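Side-chain contacts in GGDEF and EAL domain-containing protein (PDB 6PWK), which probably senses the second messenger c-di-GMP as a receptor, linking its level to cell adhesion and biofilm formation in Vibrio cholerae: residues Q185-L190 with V228-N233; E192-N197 with S221-D226. All blocks are in the same frame, centred on the assembly; numbering follows the deposited sequence.

Interaction 1 (Q185-L190 with V228-N233); sequences QQWKTL and VRYTAN. With C2E (9,9'-[(2R,3R,3aS,5S,7aR,9R,10R,10aS,12S,14aR)-3,5,10,12-tetrahydroxy-5,12-dioxidooctahydro-2H,7H-difuro[3,2-d:3',2'-j][1,3,7,9,2,8]tetraoxadiphosphacyclododecine-2,9-diyl]bis(2-amino-1,9-dihydro-6H-purin-6-one)), chain C.
Trp187 and Leu190 of the helix meet a single residue of the other segment, Tyr230, and the three buried side chains form the tight part of this contact. The indole arrives with the outer edge of its six-membered ring: Trp187 CZ3 comes to 3.6 Å from Tyr230 CD2, which lies near the indole plane, and CH2 sits beside it at 3.8 Å from the same atom. The ring planes are steeply inclined, at 82°, with the centroids of the Trp187 six-membered ring and the Tyr230 ring 5.8 Å apart. Leu190 approaches differently. Its CD2 methyl lies over one face of the phenol in a CH-pi contact, 4.0 Å from the Tyr230 ring centroid and 15° off the ring normal. With CG anti to the backbone N (chi1 179°), the leucine carries its branch out from the helix and across the tyrosine.

The case illustrates how an EAL domain, a TIM-barrel-like fold, joins a helix leading in from the GGDEF side to the edge of its sheet. Helix 184-197 packs here against strand 228-231, the neighbour of strand 214-225. The indole nitrogen bonds elsewhere, to Asn157 OD1, while Phe237 meets the indole ring.

Away from this buried patch the helix is more open. Thr189, exposed to solvent, turns its hydroxyl back on its own helix, donating from OG1 to Gln185 O at 2.9 Å. That carbonyl also accepts from Thr189 N, the two donors reaching it from opposite faces of its plane. Beyond the tyrosine, the chain enters the pocket of a bound c-di-GMP, where Ala232 CB lies 3.2 Å from the ligand's ribose oxygen O4A.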
loop_
_atom_site.group_PDB
_atom_site.type_symbol
_atom_site.label_atom_id
_atom_site.label_comp_id
_atom_site.label_asym_id
_atom_site.label_seq_id
_atom_site.Cartn_x
_atom_site.Cartn_y
_atom_site.Cartn_z
ATOM N N GLN A 185 3.430 -14.023 -12.844
ATOM C CA GLN A 185 2.908 -15.146 -12.071
ATOM C C GLN A 185 3.611 -16.450 -12.426
ATOM O O GLN A 185 3.716 -17.344 -11.579
ATOM C CB GLN A 185 1.398 -15.264 -12.277
ATOM C CG GLN A 185 0.613 -14.145 -11.611
ATOM C CD GLN A 185 -0.794 -14.004 -12.151
ATOM O OE1 GLN A 185 -1.445 -14.991 -12.497
ATOM N NE2 GLN A 185 -1.272 -12.768 -12.232
ATOM N N GLN A 186 4.098 -16.580 -13.661
ATOM C CA GLN A 186 4.853 -17.773 -14.026
ATOM C C GLN A 186 6.185 -17.828 -13.289
ATOM O O GLN A 186 6.592 -18.896 -12.814
ATOM C CB GLN A 186 5.068 -17.820 -15.537
ATOM C CG GLN A 186 3.813 -18.148 -16.330
ATOM C CD GLN A 186 4.017 -18.018 -17.827
ATOM O OE1 GLN A 186 4.792 -17.183 -18.291
ATOM N NE2 GLN A 186 3.321 -18.848 -18.592
ATOM N N TRP A 187 6.879 -16.690 -13.183
ATOM C CA TRP A 187 8.129 -16.653 -12.431
ATOM C C TRP A 187 7.902 -17.039 -10.976
ATOM O O TRP A 187 8.657 -17.835 -10.407
ATOM C CB TRP A 187 8.764 -15.262 -12.514
ATOM C CG TRP A 187 9.572 -15.009 -13.751
ATOM C CD1 TRP A 187 9.331 -14.066 -14.705
ATOM C CD2 TRP A 187 10.755 -15.705 -14.164
ATOM N NE1 TRP A 187 10.289 -14.129 -15.687
ATOM C CE2 TRP A 187 11.175 -15.128 -15.381
ATOM C CE3 TRP A 187 11.501 -16.759 -13.625
ATOM C CZ2 TRP A 187 12.304 -15.569 -16.067
ATOM C CZ3 TRP A 187 12.623 -17.197 -14.309
ATOM C CH2 TRP A 187 13.013 -16.602 -15.516
ATOM N N LYS A 188 6.858 -16.480 -10.357
ATOM C CA LYS A 188 6.580 -16.778 -8.957
ATOM C C LYS A 188 6.306 -18.264 -8.754
ATOM O O LYS A 188 6.788 -18.865 -7.787
ATOM C CB LYS A 188 5.400 -15.942 -8.466
ATOM C CG LYS A 188 5.044 -16.174 -7.008
ATOM C CD LYS A 188 3.702 -15.556 -6.660
ATOM C CE LYS A 188 3.264 -15.943 -5.258
ATOM N NZ LYS A 188 1.798 -15.764 -5.071
ATOM N N THR A 189 5.538 -18.873 -9.661
ATOM C CA THR A 189 5.269 -20.304 -9.558
ATOM C C THR A 189 6.554 -21.116 -9.666
ATOM O O THR A 189 6.749 -22.085 -8.922
ATOM C CB THR A 189 4.274 -20.734 -10.638
ATOM O OG1 THR A 189 3.073 -19.960 -10.522
ATOM C CG2 THR A 189 3.929 -22.209 -10.495
ATOM N N LEU A 190 7.447 -20.730 -10.582
ATOM C CA LEU A 190 8.701 -21.460 -10.745
ATOM C C LEU A 190 9.572 -21.344 -9.502
ATOM O O LEU A 190 10.181 -22.332 -9.072
ATOM C CB LEU A 190 9.449 -20.952 -11.978
ATOM C CG LEU A 190 10.795 -21.621 -12.265
ATOM C CD1 LEU A 190 10.612 -23.114 -12.458
ATOM C CD2 LEU A 190 11.467 -20.999 -13.479
ATOM N N VAL A 228 18.613 -26.071 -16.764
ATOM C CA VAL A 228 18.657 -24.639 -17.042
ATOM C C VAL A 228 18.841 -23.898 -15.726
ATOM O O VAL A 228 18.115 -24.152 -14.759
ATOM C CB VAL A 228 17.384 -24.164 -17.763
ATOM C CG1 VAL A 228 17.458 -22.671 -18.033
ATOM C CG2 VAL A 228 17.182 -24.938 -19.055
ATOM N N ARG A 229 19.796 -22.974 -15.696
ATOM C CA ARG A 229 20.131 -22.227 -14.492
ATOM C C ARG A 229 19.459 -20.858 -14.510
ATOM O O ARG A 229 19.459 -20.170 -15.534
ATOM C CB ARG A 229 21.647 -22.067 -14.366
ATOM C CG ARG A 229 22.120 -21.521 -13.032
ATOM C CD ARG A 229 23.623 -21.711 -12.888
ATOM N NE ARG A 229 24.151 -21.079 -11.684
ATOM C CZ ARG A 229 24.581 -19.823 -11.632
ATOM N NH1 ARG A 229 24.540 -19.063 -12.718
ATOM N NH2 ARG A 229 25.051 -19.326 -10.497
ATOM N N TYR A 230 18.890 -20.470 -13.370
ATOM C CA TYR A 230 18.206 -19.191 -13.216
ATOM C C TYR A 230 18.868 -18.395 -12.102
ATOM O O TYR A 230 19.076 -18.917 -11.001
ATOM C CB TYR A 230 16.719 -19.387 -12.899
ATOM C CG TYR A 230 15.951 -20.183 -13.932
ATOM C CD1 TYR A 230 15.882 -21.568 -13.859
ATOM C CD2 TYR A 230 15.289 -19.548 -14.975
ATOM C CE1 TYR A 230 15.178 -22.299 -14.798
ATOM C CE2 TYR A 230 14.584 -20.272 -15.920
ATOM C CZ TYR A 230 14.532 -21.647 -15.826
ATOM O OH TYR A 230 13.832 -22.372 -16.763
ATOM N N THR A 231 19.192 -17.135 -12.383
ATOM C CA THR A 231 19.767 -16.239 -11.388
ATOM C C THR A 231 18.710 -15.256 -10.893
ATOM O O THR A 231 17.613 -15.148 -11.446
ATOM C CB THR A 231 20.979 -15.495 -11.956
ATOM O OG1 THR A 231 20.559 -14.610 -13.003
ATOM C CG2 THR A 231 21.993 -16.485 -12.512
ATOM N N ALA A 232 19.066 -14.521 -9.836
ATOM C CA ALA A 232 18.073 -13.755 -9.087
ATOM C C ALA A 232 17.506 -12.599 -9.903
ATOM O O ALA A 232 16.312 -12.296 -9.804
ATOM C CB ALA A 232 18.685 -13.246 -7.784
ATOM N N ASN A 233 18.337 -11.941 -10.714
ATOM C CA ASN A 233 17.850 -10.816 -11.506
ATOM C C ASN A 233 16.876 -11.232 -12.600
ATOM O O ASN A 233 16.299 -10.357 -13.256
ATOM C CB ASN A 233 19.020 -10.051 -12.129
ATOM C CG ASN A 233 19.648 -9.062 -11.164
ATOM O OD1 ASN A 233 19.040 -8.686 -10.162
ATOM N ND2 ASN A 233 20.866 -8.627 -11.470
HETATM P P1 C2E C . 24.339 -7.809 -6.146
HETATM O O2P C2E C . 24.138 -7.445 -4.700
HETATM O O1P C2E C . 25.033 -6.623 -6.752
HETATM O "O5'" C2E C . 25.398 -9.045 -6.320
HETATM C "C5'" C2E C . 26.479 -8.865 -7.174
HETATM C "C4'" C2E C . 26.079 -9.492 -8.538
HETATM O "O4'" C2E C . 27.000 -9.270 -9.428
HETATM C "C3'" C2E C . 26.026 -11.028 -8.444
HETATM O "O3'" C2E C . 25.384 -11.461 -9.542
HETATM C "C2'" C2E C . 27.516 -11.371 -8.592
HETATM O "O2'" C2E C . 27.678 -12.809 -8.951
HETATM C "C1'" C2E C . 27.789 -10.659 -9.649
HETATM N N9 C2E C . 29.140 -10.255 -9.945
HETATM C C8 C2E C . 29.715 -10.516 -8.745
HETATM N N7 C2E C . 31.023 -10.169 -8.857
HETATM C C5 C2E C . 31.239 -9.701 -10.081
HETATM C C6 C2E C . 32.473 -9.150 -10.817
HETATM O O6 C2E C . 33.532 -9.080 -10.293
HETATM N N1 C2E C . 32.353 -8.712 -12.175
HETATM C C2 C2E C . 31.095 -8.769 -12.875
HETATM N N2 C2E C . 30.916 -8.335 -14.258
HETATM N N3 C2E C . 29.950 -9.290 -12.148
HETATM C C4 C2E C . 30.063 -9.751 -10.741
HETATM P P11 C2E C . 24.144 -12.507 -9.191
HETATM O O21 C2E C . 24.497 -13.857 -8.626
HETATM O O11 C2E C . 23.454 -12.793 -10.501
HETATM O O5A C2E C . 23.163 -11.553 -8.268
HETATM C C5A C2E C . 22.486 -10.590 -9.027
HETATM C C4A C2E C . 21.546 -9.844 -8.169
HETATM O O4A C2E C . 20.579 -10.636 -7.789
HETATM C C3A C2E C . 22.320 -9.304 -6.774
HETATM O O3A C2E C . 22.933 -7.951 -7.011
HETATM C C2A C2E C . 21.449 -9.231 -5.917
HETATM O O2A C2E C . 20.807 -7.869 -5.942
HETATM C C1A C2E C . 20.377 -10.388 -6.311
HETATM N N91 C2E C . 20.592 -11.474 -5.606
HETATM C C81 C2E C . 21.496 -12.449 -5.788
HETATM N N71 C2E C . 21.302 -13.335 -4.792
HETATM C C51 C2E C . 20.305 -12.902 -4.026
HETATM C C61 C2E C . 19.651 -13.475 -2.774
HETATM O O61 C2E C . 20.056 -14.496 -2.345
HETATM N N11 C2E C . 18.571 -12.793 -2.131
HETATM C C21 C2E C . 18.087 -11.550 -2.665
HETATM N N21 C2E C . 16.987 -10.860 -2.008
HETATM N N31 C2E C . 18.724 -11.008 -3.866
HETATM C C41 C2E C . 19.851 -11.728 -4.532
#

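Interaction 2 (E192-N197 with S221-D226); sequences EEAIHN and SAFEKD. With C2E (9,9'-[(2R,3R,3aS,5S,7aR,9R,10R,10aS,12S,14aR)-3,5,10,12-tetrahydroxy-5,12-dioxidooctahydro-2H,7H-difuro[3,2-d:3',2'-j][1,3,7,9,2,8]tetraoxadiphosphacyclododecine-2,9-diyl]bis(2-amino-1,9-dihydro-6H-purin-6-one)), chain C.
The phenyl ring of Phe223 receives the methyl group of Ala194 over one face, with CB 3.8 Å from the ring centroid and 24° off its normal. The methyl is offset toward the rim on the CD1 side, where Ala194 CB and Phe223 CD1 are 3.5 Å apart. Phe223 CG sits between the backbone N and the carbonyl carbon (chi1 68°), which turns one ring face to the Ala194 methyl. Tyr230 stacks on the opposite face, and Phe200 and Phe235 meet the ring at inclined angles, so the alanine joins an aromatic cluster between helix 184-197 and the sheet of the EAL domain.

At the partly exposed side of the contact, Glu193 and Lys225 reach out on extended chains that cross at about a right angle. In a salt bridge, Lys225 NZ donates to Glu193 OE2 at 3.1 Å, meeting the oxygen on its syn side but 26° out of the carboxylate plane. At the far end of the strand segment, Ser221 binds c-di-GMP through its backbone N, 3.2 Å from ligand N71, and through OG to O61.

Apolar contact thus fills the buried side, while the partly exposed salt bridge, probably screened by solvent, may add only modest attraction.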
loop_
_atom_site.group_PDB
_atom_site.type_symbol
_atom_site.label_atom_id
_atom_site.label_comp_id
_atom_site.label_asym_id
_atom_site.label_seq_id
_atom_site.Cartn_x
_atom_site.Cartn_y
_atom_site.Cartn_z
ATOM N N GLU A 192 8.510 -20.796 -6.402
ATOM C CA GLU A 192 7.869 -21.660 -5.414
ATOM C C GLU A 192 8.193 -23.124 -5.679
ATOM O O GLU A 192 8.419 -23.900 -4.744
ATOM C CB GLU A 192 6.355 -21.446 -5.423
ATOM C CG GLU A 192 5.903 -20.067 -4.977
ATOM C CD GLU A 192 4.411 -19.867 -5.152
ATOM O OE1 GLU A 192 3.835 -19.010 -4.450
ATOM O OE2 GLU A 192 3.811 -20.572 -5.993
ATOM N N GLU A 193 8.215 -23.518 -6.953
ATOM C CA GLU A 193 8.609 -24.877 -7.304
ATOM C C GLU A 193 10.059 -25.140 -6.918
ATOM O O GLU A 193 10.384 -26.200 -6.369
ATOM C CB GLU A 193 8.390 -25.105 -8.799
ATOM C CG GLU A 193 8.489 -26.547 -9.251
ATOM C CD GLU A 193 8.267 -26.699 -10.742
ATOM O OE1 GLU A 193 8.219 -27.850 -11.225
ATOM O OE2 GLU A 193 8.139 -25.666 -11.433
ATOM N N ALA A 194 10.944 -24.174 -7.182
ATOM C CA ALA A 194 12.352 -24.335 -6.831
ATOM C C ALA A 194 12.546 -24.376 -5.323
ATOM O O ALA A 194 13.401 -25.117 -4.820
ATOM C CB ALA A 194 13.175 -23.206 -7.444
ATOM N N ILE A 195 11.771 -23.581 -4.584
ATOM C CA ILE A 195 11.848 -23.621 -3.128
ATOM C C ILE A 195 11.357 -24.966 -2.608
ATOM O O ILE A 195 11.956 -25.552 -1.699
ATOM C CB ILE A 195 11.049 -22.450 -2.524
ATOM C CG1 ILE A 195 11.736 -21.120 -2.836
ATOM C CG2 ILE A 195 10.873 -22.633 -1.024
ATOM C CD1 ILE A 195 10.977 -19.910 -2.335
ATOM N N HIS A 196 10.277 -25.488 -3.193
ATOM C CA HIS A 196 9.673 -26.714 -2.685
ATOM C C HIS A 196 10.564 -27.926 -2.937
ATOM O O HIS A 196 10.648 -28.826 -2.094
ATOM C CB HIS A 196 8.298 -26.917 -3.321
ATOM C CG HIS A 196 7.472 -27.972 -2.654
ATOM N ND1 HIS A 196 7.171 -29.175 -3.257
ATOM C CD2 HIS A 196 6.881 -28.004 -1.437
ATOM C CE1 HIS A 196 6.431 -29.902 -2.440
ATOM N NE2 HIS A 196 6.241 -29.214 -1.328
ATOM N N ASN A 197 11.238 -27.966 -4.085
ATOM C CA ASN A 197 12.055 -29.107 -4.471
ATOM C C ASN A 197 13.531 -28.926 -4.145
ATOM O O ASN A 197 14.337 -29.801 -4.484
ATOM C CB ASN A 197 11.892 -29.388 -5.970
ATOM C CG ASN A 197 10.450 -29.656 -6.357
ATOM O OD1 ASN A 197 10.019 -30.807 -6.438
ATOM N ND2 ASN A 197 9.696 -28.591 -6.603
ATOM N N SER A 221 22.141 -16.405 -4.646
ATOM C CA SER A 221 21.197 -17.501 -4.800
ATOM C C SER A 221 20.869 -17.726 -6.269
ATOM O O SER A 221 20.700 -16.773 -7.036
ATOM C CB SER A 221 19.912 -17.228 -4.013
ATOM O OG SER A 221 20.181 -17.094 -2.627
ATOM N N ALA A 222 20.787 -18.998 -6.649
ATOM C CA ALA A 222 20.342 -19.404 -7.972
ATOM C C ALA A 222 19.676 -20.766 -7.847
ATOM O O ALA A 222 19.817 -21.453 -6.833
ATOM C CB ALA A 222 21.505 -19.456 -8.971
ATOM N N PHE A 223 18.937 -21.149 -8.884
ATOM C CA PHE A 223 18.335 -22.474 -8.913
ATOM C C PHE A 223 18.336 -22.989 -10.344
ATOM O O PHE A 223 18.470 -22.224 -11.302
ATOM C CB PHE A 223 16.912 -22.473 -8.335
ATOM C CG PHE A 223 15.907 -21.738 -9.176
ATOM C CD1 PHE A 223 15.185 -22.400 -10.158
ATOM C CD2 PHE A 223 15.671 -20.389 -8.974
ATOM C CE1 PHE A 223 14.255 -21.728 -10.927
ATOM C CE2 PHE A 223 14.741 -19.711 -9.742
ATOM C CZ PHE A 223 14.034 -20.382 -10.719
ATOM N N GLU A 224 18.179 -24.304 -10.474
ATOM C CA GLU A 224 18.243 -24.967 -11.769
ATOM C C GLU A 224 17.062 -25.915 -11.921
ATOM O O GLU A 224 16.742 -26.671 -10.999
ATOM C CB GLU A 224 19.568 -25.721 -11.932
ATOM C CG GLU A 224 20.781 -24.803 -11.942
ATOM C CD GLU A 224 22.086 -25.537 -12.172
ATOM O OE1 GLU A 224 23.150 -24.951 -11.885
ATOM O OE2 GLU A 224 22.051 -26.694 -12.639
ATOM N N LYS A 225 16.417 -25.863 -13.086
ATOM C CA LYS A 225 15.330 -26.767 -13.437
ATOM C C LYS A 225 15.583 -27.308 -14.835
ATOM O O LYS A 225 15.742 -26.530 -15.781
ATOM C CB LYS A 225 13.972 -26.065 -13.376
ATOM C CG LYS A 225 12.803 -26.975 -13.720
ATOM C CD LYS A 225 11.533 -26.186 -13.973
ATOM C CE LYS A 225 10.319 -27.096 -14.043
ATOM N NZ LYS A 225 9.074 -26.335 -14.334
ATOM N N ASP A 226 15.619 -28.635 -14.959
ATOM C CA ASP A 226 15.832 -29.312 -16.239
ATOM C C ASP A 226 17.102 -28.815 -16.928
ATOM O O ASP A 226 17.109 -28.483 -18.115
ATOM C CB ASP A 226 14.614 -29.151 -17.151
ATOM C CG ASP A 226 13.373 -29.821 -16.594
ATOM O OD1 ASP A 226 13.501 -30.907 -15.989
ATOM O OD2 ASP A 226 12.268 -29.262 -16.760
HETATM P P1 C2E C . 24.339 -7.809 -6.146
HETATM O O2P C2E C . 24.138 -7.445 -4.700
HETATM O O1P C2E C . 25.033 -6.623 -6.752
HETATM O "O5'" C2E C . 25.398 -9.045 -6.320
HETATM C "C5'" C2E C . 26.479 -8.865 -7.174
HETATM C "C4'" C2E C . 26.079 -9.492 -8.538
HETATM O "O4'" C2E C . 27.000 -9.270 -9.428
HETATM C "C3'" C2E C . 26.026 -11.028 -8.444
HETATM O "O3'" C2E C . 25.384 -11.461 -9.542
HETATM C "C2'" C2E C . 27.516 -11.371 -8.592
HETATM O "O2'" C2E C . 27.678 -12.809 -8.951
HETATM C "C1'" C2E C . 27.789 -10.659 -9.649
HETATM N N9 C2E C . 29.140 -10.255 -9.945
HETATM C C8 C2E C . 29.715 -10.516 -8.745
HETATM N N7 C2E C . 31.023 -10.169 -8.857
HETATM C C5 C2E C . 31.239 -9.701 -10.081
HETATM C C6 C2E C . 32.473 -9.150 -10.817
HETATM O O6 C2E C . 33.532 -9.080 -10.293
HETATM N N1 C2E C . 32.353 -8.712 -12.175
HETATM C C2 C2E C . 31.095 -8.769 -12.875
HETATM N N2 C2E C . 30.916 -8.335 -14.258
HETATM N N3 C2E C . 29.950 -9.290 -12.148
HETATM C C4 C2E C . 30.063 -9.751 -10.741
HETATM P P11 C2E C . 24.144 -12.507 -9.191
HETATM O O21 C2E C . 24.497 -13.857 -8.626
HETATM O O11 C2E C . 23.454 -12.793 -10.501
HETATM O O5A C2E C . 23.163 -11.553 -8.268
HETATM C C5A C2E C . 22.486 -10.590 -9.027
HETATM C C4A C2E C . 21.546 -9.844 -8.169
HETATM O O4A C2E C . 20.579 -10.636 -7.789
HETATM C C3A C2E C . 22.320 -9.304 -6.774
HETATM O O3A C2E C . 22.933 -7.951 -7.011
HETATM C C2A C2E C . 21.449 -9.231 -5.917
HETATM O O2A C2E C . 20.807 -7.869 -5.942
HETATM C C1A C2E C . 20.377 -10.388 -6.311
HETATM N N91 C2E C . 20.592 -11.474 -5.606
HETATM C C81 C2E C . 21.496 -12.449 -5.788
HETATM N N71 C2E C . 21.302 -13.335 -4.792
HETATM C C51 C2E C . 20.305 -12.902 -4.026
HETATM C C61 C2E C . 19.651 -13.475 -2.774
HETATM O O61 C2E C . 20.056 -14.496 -2.345
HETATM N N11 C2E C . 18.571 -12.793 -2.131
HETATM C C21 C2E C . 18.087 -11.550 -2.665
HETATM N N21 C2E C . 16.987 -10.860 -2.008
HETATM N N31 C2E C . 18.724 -11.008 -3.866
HETATM C C41 C2E C . 19.851 -11.728 -4.532
#

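Read from the N terminus, helix 184-197 comes first and supplies one side of both contacts, residues 185-190 to interaction 1 and 192-197 to interaction 2. The chain then runs through strand 200-209 into strand 214-225, where residues 221-226 return to the helix and close the shorter loop. A tight turn leads on to strand 228-231, and interaction 1 closes the longer loop, with interaction 2 nested inside it. The two strands are antiparallel neighbours, joined by a probable hydrogen bond from Tyr230 N to Phe223 O. Together the contacts fix one helix across two adjacent strands, and residues 221-226 and 228-233 both touch the same bound c-di-GMP, the latter mainly where helix 232-241 begins.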